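Local atomic coordinates of B-type Cna protein (Enterococcus faecium, PDB entry 6FWY), a protein that is of unknown function but, as a thioester domain of an LPXTG-anchored surface protein, probably helps the bacterium attach covalently to host surfaces. Residues K171-T179 and S272-A280. Residues are numbered along the deposited sequence; the frame is centred on the assembly and turned at random.
Sequences KYHTFTYKT and SLSAKWTRA
Phe175 lies flat against Ala275: the alanine CB sits above the middle of the ring, 3.5 Å from the Phe175 centroid and 5° off its normal, a CH-pi contact centred on the ring. The far edge of the same ring runs into the backbone of the opposing strand, where Phe175 CZ comes within 3.1 Å of Lys276 O, the carbonyl lying near the ring plane and meeting its slightly positive C-H rim. Seated on the methyl, the ring thus brings its edge to the main-chain carbonyl.

Two residues back, His173 lays one imidazole face over Trp277 CB, 3.5 Å from His173 CD2 and toward the rim of the ring. A chi1 of 62° sets Trp277 CG between its backbone N and carbonyl carbon, and the indole leads away from the opposing strand. The imidazole and the five-membered ring of Trp277 are close to parallel but strongly offset, centroids 5.1 Å apart, with little face-to-face stacking. Each ring is also hydrogen-bonded outside the contact, His173 ND1 with Asp168 OD1 and Trp277 NE1 with Pro229 O, which should limit its rotation.

The side chains of Tyr177 and Leu273 run antiparallel alongside each other, with Tyr177 CE2 3.8 Å from Leu273 CD2, while Tyr177 OH reaches the Ala275 methyl, CB, at 3.6 Å.

These alternate residues meet where two sheets pack face to face, strands 172-179 and 273-277 running roughly antiparallel (155°) with axes 8.3 Å apart at closest. His173, Phe175 and Tyr177 lie on strand 172-181, between 159-169 and 218-225; the opposing strand 258-277 pairs with 231-250, whose Phe235 meets Tyr177 edge-to-face and also touches Leu273.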
loop_
_atom_site.group_PDB
_atom_site.type_symbol
_atom_site.label_atom_id
_atom_site.label_comp_id
_atom_site.label_asym_id
_atom_site.label_seq_id
_atom_site.Cartn_x
_atom_site.Cartn_y
_atom_site.Cartn_z
ATOM N N LYS A 171 43.252 -7.133 -10.158
ATOM C CA LYS A 171 43.856 -5.984 -9.480
ATOM C C LYS A 171 42.931 -5.339 -8.411
ATOM O O LYS A 171 43.120 -4.182 -8.023
ATOM C CB LYS A 171 44.276 -4.958 -10.534
ATOM C CG LYS A 171 45.424 -5.454 -11.370
ATOM C CD LYS A 171 45.775 -4.469 -12.462
ATOM C CE LYS A 171 47.183 -4.724 -12.983
ATOM N NZ LYS A 171 47.577 -3.692 -13.986
ATOM N N TYR A 172 41.913 -6.076 -7.957
ATOM C CA TYR A 172 40.886 -5.511 -7.074
ATOM C C TYR A 172 40.610 -6.375 -5.855
ATOM O O TYR A 172 40.610 -7.611 -5.945
ATOM C CB TYR A 172 39.578 -5.334 -7.848
ATOM C CG TYR A 172 39.639 -4.246 -8.876
ATOM C CD1 TYR A 172 39.465 -2.921 -8.507
ATOM C CD2 TYR A 172 39.875 -4.534 -10.222
ATOM C CE1 TYR A 172 39.511 -1.900 -9.430
ATOM C CE2 TYR A 172 39.949 -3.510 -11.170
ATOM C CZ TYR A 172 39.767 -2.196 -10.766
ATOM O OH TYR A 172 39.843 -1.157 -11.662
ATOM N N HIS A 173 40.369 -5.703 -4.719
ATOM C CA HIS A 173 39.599 -6.275 -3.627
ATOM C C HIS A 173 38.143 -6.143 -4.051
ATOM O O HIS A 173 37.727 -5.052 -4.430
ATOM C CB HIS A 173 39.783 -5.501 -2.310
ATOM C CG HIS A 173 41.198 -5.421 -1.819
ATOM N ND1 HIS A 173 41.902 -6.525 -1.386
ATOM C CD2 HIS A 173 42.018 -4.354 -1.643
ATOM C CE1 HIS A 173 43.101 -6.145 -0.982
ATOM N NE2 HIS A 173 43.194 -4.832 -1.123
ATOM N N THR A 174 37.378 -7.239 -3.999
ATOM C CA THR A 174 35.965 -7.243 -4.425
ATOM C C THR A 174 35.016 -7.522 -3.238
ATOM O O THR A 174 35.329 -8.318 -2.354
ATOM C CB THR A 174 35.675 -8.240 -5.578
ATOM O OG1 THR A 174 35.591 -9.569 -5.081
ATOM C CG2 THR A 174 36.747 -8.168 -6.662
ATOM N N PHE A 175 33.868 -6.854 -3.237
ATOM C CA PHE A 175 32.850 -7.013 -2.201
ATOM C C PHE A 175 31.491 -7.141 -2.885
ATOM O O PHE A 175 31.014 -6.197 -3.514
ATOM C CB PHE A 175 32.851 -5.806 -1.252
ATOM C CG PHE A 175 34.181 -5.547 -0.612
ATOM C CD1 PHE A 175 34.528 -6.184 0.577
ATOM C CD2 PHE A 175 35.099 -4.694 -1.215
ATOM C CE1 PHE A 175 35.767 -5.958 1.160
ATOM C CE2 PHE A 175 36.338 -4.458 -0.644
ATOM C CZ PHE A 175 36.686 -5.083 0.541
ATOM N N THR A 176 30.878 -8.313 -2.785
ATOM C CA THR A 176 29.574 -8.568 -3.393
ATOM C C THR A 176 28.468 -8.437 -2.346
ATOM O O THR A 176 28.633 -8.853 -1.210
ATOM C CB THR A 176 29.548 -9.939 -4.093
ATOM O OG1 THR A 176 30.613 -9.977 -5.046
ATOM C CG2 THR A 176 28.212 -10.190 -4.812
ATOM N N TYR A 177 27.347 -7.843 -2.752
ATOM C CA TYR A 177 26.178 -7.604 -1.895
ATOM C C TYR A 177 24.905 -8.071 -2.602
ATOM O O TYR A 177 24.811 -7.965 -3.812
ATOM C CB TYR A 177 26.054 -6.112 -1.564
ATOM C CG TYR A 177 27.233 -5.550 -0.824
ATOM C CD1 TYR A 177 28.363 -5.108 -1.527
ATOM C CD2 TYR A 177 27.242 -5.460 0.569
ATOM C CE1 TYR A 177 29.457 -4.587 -0.865
ATOM C CE2 TYR A 177 28.343 -4.945 1.249
ATOM C CZ TYR A 177 29.452 -4.511 0.525
ATOM O OH TYR A 177 30.557 -3.993 1.162
ATOM N N LYS A 178 23.958 -8.627 -1.854
ATOM C CA LYS A 178 22.610 -8.957 -2.357
ATOM C C LYS A 178 21.586 -7.885 -1.973
ATOM O O LYS A 178 21.531 -7.487 -0.818
ATOM C CB LYS A 178 22.146 -10.316 -1.813
ATOM C CG LYS A 178 22.859 -11.455 -2.514
ATOM C CD LYS A 178 22.693 -12.799 -1.863
ATOM C CE LYS A 178 23.523 -13.774 -2.674
ATOM N NZ LYS A 178 23.677 -15.110 -2.026
ATOM N N THR A 179 20.787 -7.453 -2.943
ATOM C CA THR A 179 19.655 -6.563 -2.704
ATOM C C THR A 179 18.386 -7.402 -2.596
ATOM O O THR A 179 18.280 -8.453 -3.242
ATOM C CB THR A 179 19.439 -5.527 -3.819
ATOM O OG1 THR A 179 19.128 -6.195 -5.039
ATOM C CG2 THR A 179 20.662 -4.661 -4.003
ATOM N N SER A 272 23.461 0.740 7.061
ATOM C CA SER A 272 24.816 1.121 6.733
ATOM C C SER A 272 25.701 -0.123 6.603
ATOM O O SER A 272 25.658 -1.006 7.452
ATOM C CB SER A 272 25.375 2.041 7.816
ATOM O OG SER A 272 26.685 2.494 7.464
ATOM N N LEU A 273 26.485 -0.179 5.539
ATOM C CA LEU A 273 27.408 -1.292 5.267
ATOM C C LEU A 273 28.828 -0.790 5.189
ATOM O O LEU A 273 29.042 0.340 4.783
ATOM C CB LEU A 273 27.033 -1.937 3.936
ATOM C CG LEU A 273 25.631 -2.550 3.947
ATOM C CD1 LEU A 273 24.791 -2.047 2.794
ATOM C CD2 LEU A 273 25.750 -4.063 3.934
ATOM N N SER A 274 29.783 -1.621 5.592
ATOM C CA SER A 274 31.222 -1.341 5.442
ATOM C C SER A 274 31.939 -2.430 4.657
ATOM O O SER A 274 31.688 -3.607 4.872
ATOM C CB SER A 274 31.920 -1.213 6.808
ATOM O OG SER A 274 31.403 -0.121 7.530
ATOM N N ALA A 275 32.819 -2.011 3.754
ATOM C CA ALA A 275 33.779 -2.888 3.096
ATOM C C ALA A 275 35.130 -2.573 3.722
ATOM O O ALA A 275 35.475 -1.404 3.883
ATOM C CB ALA A 275 33.822 -2.616 1.586
ATOM N N LYS A 276 35.892 -3.604 4.061
ATOM C CA LYS A 276 37.211 -3.440 4.669
ATOM C C LYS A 276 38.241 -4.229 3.858
ATOM O O LYS A 276 37.949 -5.320 3.404
ATOM C CB LYS A 276 37.155 -3.909 6.121
ATOM C CG LYS A 276 38.482 -3.860 6.868
ATOM C CD LYS A 276 38.291 -4.006 8.383
ATOM C CE LYS A 276 39.395 -4.805 9.085
ATOM N NZ LYS A 276 40.787 -4.305 8.861
ATOM N N TRP A 277 39.447 -3.670 3.687
ATOM C CA TRP A 277 40.542 -4.331 2.969
ATOM C C TRP A 277 41.897 -3.989 3.586
ATOM O O TRP A 277 42.061 -2.953 4.235
ATOM C CB TRP A 277 40.538 -3.918 1.488
ATOM C CG TRP A 277 40.764 -2.457 1.326
ATOM C CD1 TRP A 277 41.973 -1.820 1.178
ATOM C CD2 TRP A 277 39.771 -1.429 1.368
ATOM N NE1 TRP A 277 41.785 -0.463 1.110
ATOM C CE2 TRP A 277 40.444 -0.192 1.226
ATOM C CE3 TRP A 277 38.369 -1.432 1.511
ATOM C CZ2 TRP A 277 39.767 1.032 1.208
ATOM C CZ3 TRP A 277 37.695 -0.214 1.496
ATOM C CH2 TRP A 277 38.396 1.000 1.339
ATOM N N THR A 278 42.880 -4.854 3.339
ATOM C CA THR A 278 44.255 -4.619 3.773
ATOM C C THR A 278 45.176 -4.673 2.555
ATOM O O THR A 278 45.092 -5.594 1.751
ATOM C CB THR A 278 44.687 -5.627 4.863
ATOM O OG1 THR A 278 44.540 -6.964 4.388
ATOM C CG2 THR A 278 43.829 -5.473 6.090
ATOM N N ARG A 279 46.035 -3.668 2.419
ATOM C CA ARG A 279 46.972 -3.588 1.309
ATOM C C ARG A 279 48.050 -4.647 1.495
ATOM O O ARG A 279 48.654 -4.764 2.582
ATOM C CB ARG A 279 47.648 -2.211 1.252
ATOM C CG ARG A 279 48.614 -2.039 0.096
ATOM C CD ARG A 279 48.945 -0.583 -0.180
ATOM N NE ARG A 279 49.805 -0.451 -1.348
ATOM C CZ ARG A 279 50.244 0.702 -1.863
ATOM N NH1 ARG A 279 49.907 1.877 -1.333
ATOM N NH2 ARG A 279 51.042 0.684 -2.937
ATOM N N ALA A 280 48.324 -5.380 0.424
ATOM C CA ALA A 280 49.377 -6.392 0.424
ATOM C C ALA A 280 50.740 -5.721 0.512
ATOM O O ALA A 280 50.931 -4.572 0.099
ATOM C CB ALA A 280 49.290 -7.260 -0.837
ATOM O OXT ALA A 280 51.700 -6.313 1.004
#